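Local coordinates for ATP/GTP-binding site-containing protein A (Brucella abortus, PDB 6NTR), which acts in the periplasm to maintain the integrity of the bacterial cell envelope, at residues Thr69-Phe81 against Lys121-Leu133. Residues are numbered along the deposited sequence; the frame is centred on the assembly and turned at random. Where two conformers were deposited one is given.
With EDO (1,2-ethanediol), chain F.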
# COMPACT_ATOMS: atom_id res chain seq x y z
N THR A 69 -7.33 5.81 7.08
CA THR A 69 -6.45 6.33 8.09
C THR A 69 -6.05 5.19 8.95
O THR A 69 -6.87 4.38 9.29
CB THR A 69 -7.15 7.40 8.96
OG1 THR A 69 -7.78 8.36 8.12
CG2 THR A 69 -6.16 8.13 9.78
N THR A 70 -4.78 5.11 9.30
CA THR A 70 -4.33 4.07 10.23
C THR A 70 -3.40 4.64 11.29
O THR A 70 -2.83 5.71 11.13
CB THR A 70 -3.61 2.90 9.52
OG1 THR A 70 -2.26 3.29 9.20
CG2 THR A 70 -4.35 2.47 8.26
N PHE A 71 -3.27 3.89 12.38
CA PHE A 71 -2.24 4.14 13.38
C PHE A 71 -1.68 2.80 13.82
O PHE A 71 -2.44 1.86 14.09
CB PHE A 71 -2.79 4.91 14.60
CG PHE A 71 -1.74 5.24 15.65
CD1 PHE A 71 -0.95 6.36 15.54
CD2 PHE A 71 -1.56 4.41 16.76
CE1 PHE A 71 0.01 6.65 16.50
CE2 PHE A 71 -0.61 4.71 17.71
CZ PHE A 71 0.18 5.82 17.58
N GLU A 72 -0.36 2.72 13.89
CA GLU A 72 0.36 1.53 14.33
C GLU A 72 1.23 1.90 15.51
O GLU A 72 1.88 2.95 15.50
CB GLU A 72 1.21 0.96 13.18
CG GLU A 72 1.98 -0.30 13.49
CD GLU A 72 2.77 -0.76 12.29
OE1 GLU A 72 2.27 -0.58 11.17
OE2 GLU A 72 3.91 -1.25 12.49
N ASP A 73 1.25 1.05 16.52
CA ASP A 73 1.94 1.43 17.73
C ASP A 73 3.43 1.13 17.66
O ASP A 73 3.89 0.25 16.92
CB ASP A 73 1.37 0.72 18.95
CG ASP A 73 1.61 1.51 20.19
OD1 ASP A 73 2.79 1.70 20.53
OD2 ASP A 73 0.63 1.96 20.80
N ALA A 74 4.18 1.87 18.48
CA ALA A 74 5.64 1.83 18.46
C ALA A 74 6.16 0.40 18.51
O ALA A 74 6.91 -0.03 17.62
CB ALA A 74 6.17 2.64 19.63
N ASP A 75 5.78 -0.35 19.54
CA ASP A 75 6.15 -1.75 19.62
C ASP A 75 5.69 -2.54 18.40
O ASP A 75 6.21 -3.63 18.15
CB ASP A 75 5.59 -2.37 20.89
CG ASP A 75 4.13 -2.07 21.07
OD1 ASP A 75 3.66 -1.10 20.46
OD2 ASP A 75 3.44 -2.81 21.80
N GLY A 76 4.72 -2.04 17.65
CA GLY A 76 4.19 -2.81 16.53
C GLY A 76 3.33 -3.96 16.98
O GLY A 76 3.41 -5.05 16.40
N LYS A 77 2.52 -3.76 18.03
CA LYS A 77 1.56 -4.76 18.48
C LYS A 77 0.12 -4.31 18.35
O LYS A 77 -0.80 -5.12 18.51
CB LYS A 77 1.83 -5.15 19.95
CG LYS A 77 2.89 -6.23 20.13
CD LYS A 77 2.87 -6.82 21.53
CE LYS A 77 3.66 -8.13 21.58
NZ LYS A 77 3.54 -8.84 22.89
N ASP A 78 -0.12 -3.05 18.04
CA ASP A 78 -1.47 -2.58 17.83
C ASP A 78 -1.57 -1.89 16.48
O ASP A 78 -0.57 -1.39 15.95
CB ASP A 78 -1.89 -1.63 18.94
CG ASP A 78 -3.33 -1.21 18.83
OD1 ASP A 78 -4.20 -2.11 18.71
OD2 ASP A 78 -3.60 0.01 18.79
N PHE A 79 -2.78 -1.86 15.92
CA PHE A 79 -3.00 -1.33 14.58
C PHE A 79 -4.45 -0.88 14.48
O PHE A 79 -5.35 -1.72 14.43
CB PHE A 79 -2.66 -2.39 13.53
CG PHE A 79 -2.72 -1.90 12.12
CD1 PHE A 79 -1.97 -0.83 11.71
CD2 PHE A 79 -3.49 -2.56 11.19
CE1 PHE A 79 -2.01 -0.40 10.40
CE2 PHE A 79 -3.54 -2.14 9.88
CZ PHE A 79 -2.79 -1.05 9.49
N ARG A 80 -4.68 0.43 14.50
CA ARG A 80 -6.01 1.00 14.34
C ARG A 80 -6.23 1.40 12.89
O ARG A 80 -5.33 1.96 12.25
CB ARG A 80 -6.20 2.23 15.25
CG ARG A 80 -6.32 1.92 16.75
CD ARG A 80 -6.70 3.16 17.58
NE ARG A 80 -5.54 3.82 18.19
CZ ARG A 80 -5.10 3.56 19.42
NH1 ARG A 80 -5.72 2.65 20.16
NH2 ARG A 80 -4.05 4.20 19.90
N PHE A 81 -7.42 1.12 12.36
CA PHE A 81 -7.69 1.33 10.93
C PHE A 81 -9.14 1.73 10.60
O PHE A 81 -10.09 1.19 11.17
CB PHE A 81 -7.32 0.06 10.13
CG PHE A 81 -8.03 -1.19 10.57
CD1 PHE A 81 -9.24 -1.56 10.00
CD2 PHE A 81 -7.47 -2.01 11.53
CE1 PHE A 81 -9.87 -2.71 10.40
CE2 PHE A 81 -8.10 -3.15 11.93
CZ PHE A 81 -9.30 -3.50 11.36
N LYS A 121 -4.25 -15.64 12.17
CA LYS A 121 -2.87 -16.11 12.27
C LYS A 121 -1.98 -14.96 12.68
O LYS A 121 -2.14 -13.86 12.19
CB LYS A 121 -2.44 -16.67 10.91
CG LYS A 121 -0.94 -16.82 10.70
CD LYS A 121 -0.58 -16.98 9.23
CE LYS A 121 -1.52 -17.92 8.52
NZ LYS A 121 -1.67 -17.61 7.07
N GLY A 122 -1.04 -15.20 13.57
CA GLY A 122 -0.15 -14.15 14.01
C GLY A 122 0.64 -13.61 12.85
O GLY A 122 1.09 -14.36 12.01
N THR A 123 0.80 -12.29 12.80
CA THR A 123 1.49 -11.65 11.70
C THR A 123 2.16 -10.35 12.07
O THR A 123 2.55 -10.15 13.19
CB THR A 123 0.57 -11.47 10.48
OG1 THR A 123 1.33 -11.02 9.36
CG2 THR A 123 -0.49 -10.47 10.76
N GLN A 124 2.33 -9.48 11.08
CA GLN A 124 2.93 -8.17 11.26
C GLN A 124 2.05 -7.12 10.58
O GLN A 124 1.11 -7.45 9.89
CB GLN A 124 4.38 -8.12 10.80
CG GLN A 124 4.61 -8.41 9.34
CD GLN A 124 5.99 -8.00 8.89
OE1 GLN A 124 6.74 -7.39 9.62
NE2 GLN A 124 6.32 -8.34 7.67
N PHE A 125 2.34 -5.86 10.84
CA PHE A 125 1.55 -4.80 10.28
C PHE A 125 2.37 -4.00 9.30
O PHE A 125 3.56 -4.14 9.24
CB PHE A 125 0.87 -3.95 11.36
CG PHE A 125 -0.04 -4.73 12.26
CD1 PHE A 125 -1.07 -5.43 11.76
CD2 PHE A 125 0.18 -4.77 13.60
CE1 PHE A 125 -1.89 -6.16 12.58
CE2 PHE A 125 -0.63 -5.49 14.42
CZ PHE A 125 -1.67 -6.19 13.91
N PRO A 126 1.73 -3.08 8.59
CA PRO A 126 2.40 -2.38 7.50
C PRO A 126 3.67 -1.65 7.82
O PRO A 126 4.57 -1.73 7.00
CB PRO A 126 1.34 -1.39 7.04
CG PRO A 126 0.06 -2.08 7.32
CD PRO A 126 0.28 -2.84 8.59
N THR A 127 3.76 -0.92 8.91
CA THR A 127 5.03 -0.28 9.15
C THR A 127 6.15 -1.27 9.43
O THR A 127 7.25 -1.08 8.97
CB THR A 127 4.96 0.83 10.19
OG1 THR A 127 4.16 1.88 9.67
CG2 THR A 127 6.34 1.37 10.45
N ARG A 128 5.87 -2.32 10.21
CA ARG A 128 6.90 -3.30 10.52
C ARG A 128 7.34 -4.02 9.27
O ARG A 128 8.51 -4.10 8.99
CB ARG A 128 6.37 -4.31 11.53
CG ARG A 128 7.41 -4.82 12.50
CD ARG A 128 7.50 -3.92 13.71
NE ARG A 128 7.76 -4.66 14.93
CZ ARG A 128 8.08 -4.10 16.09
NH1 ARG A 128 8.17 -2.79 16.19
NH2 ARG A 128 8.30 -4.85 17.14
N HIS A 129 6.37 -4.47 8.48
CA HIS A 129 6.63 -5.11 7.20
C HIS A 129 7.45 -4.21 6.29
O HIS A 129 8.37 -4.69 5.60
CB HIS A 129 5.29 -5.45 6.56
CG HIS A 129 5.37 -6.25 5.30
ND1 HIS A 129 5.92 -5.75 4.14
CD2 HIS A 129 4.91 -7.48 5.00
CE1 HIS A 129 5.82 -6.66 3.19
NE2 HIS A 129 5.21 -7.72 3.68
N MSE A 130 7.14 -2.93 6.25
CA MSE A 130 7.92 -2.04 5.44
C MSE A 130 9.32 -2.03 6.01
O MSE A 130 10.27 -2.13 5.26
CB MSE A 130 7.30 -0.65 5.42
CG MSE A 130 7.17 -0.07 4.01
SE MSE A 130 6.51 -1.31 2.62
CE MSE A 130 4.89 -1.99 3.48
N GLU A 131 9.45 -1.95 7.34
CA GLU A 131 10.77 -1.89 7.96
C GLU A 131 11.56 -3.15 7.68
O GLU A 131 12.77 -3.09 7.43
CB GLU A 131 10.64 -1.68 9.47
CG GLU A 131 10.24 -0.29 9.85
CD GLU A 131 10.24 -0.09 11.35
OE1 GLU A 131 9.48 -0.81 12.04
OE2 GLU A 131 11.00 0.77 11.83
N GLU A 132 10.90 -4.30 7.72
CA GLU A 132 11.56 -5.56 7.41
C GLU A 132 12.00 -5.62 5.96
O GLU A 132 13.01 -6.24 5.63
CB GLU A 132 10.61 -6.70 7.72
CG GLU A 132 11.11 -8.04 7.41
CD GLU A 132 10.00 -9.03 7.51
OE1 GLU A 132 9.03 -8.89 6.72
OE2 GLU A 132 10.07 -9.92 8.38
N LEU A 133 11.20 -5.04 5.07
CA LEU A 133 11.59 -4.99 3.67
C LEU A 133 12.88 -4.22 3.50
O LEU A 133 13.79 -4.66 2.79
CB LEU A 133 10.46 -4.37 2.87
CG LEU A 133 10.65 -3.89 1.43
CD1 LEU A 133 11.50 -4.82 0.61
CD2 LEU A 133 9.29 -3.80 0.82
C1 EDO F . -7.71 10.23 4.09
O1 EDO F . -7.30 10.24 5.46
C2 EDO F . -7.12 11.46 3.40
O2 EDO F . -8.17 12.36 3.01
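Glu72, at the end of one arm of a beta hairpin, receives the first turn of helix 126-138 in a contact between the N-terminal turn of that helix and the turn end of the hairpin in the beta-barrel-like fold. The hairpin joins strands 62-72 and 78-87 through a type I turn from Asp73 to Gly76, and the axes of strand 69-72 and helix segment 126-133 approach to 9.8 Å. The carboxylate of Glu72 lies over the helix start: Thr127 N donates to the syn lone pair of Glu72 OE1 at 2.7 Å, with an N-H...O angle of 153°, whereas Arg128 N reaches Glu72 OE2 at 3.2 Å in a weak bond. The reach comes from a fully extended chain, with CG anti to the backbone N and the next torsion also anti. Of these two first-turn amides, which have no acceptor within the helix, that of Thr127 is thus well served and that of Arg128 only weakly, by a buried carboxylate extended from the strand; the helix dipole would probably favour its charged form. Phe125, at the N-cap position, supplies the apolar half. CB of Phe79 stands over the centre of the Phe125 ring, 3.6 Å from its centroid, a CH-pi contact. The two rings are nearly parallel, their planes 16° apart, but slid so far that they barely overlap. The Phe125 side chain also touches Ala99 and Leu101, so the ring packs across both the hairpin and the neighbouring strand 90-102. At the outer end of the hairpin, the guanidinium of the bent Arg128 side chain lies face-on near Gly76, though its exact placement is doubtful. Pro126 CD sits 4.0 Å from the centroid of the Phe79 ring, 25° off its normal, over the same face as Phe125 CB.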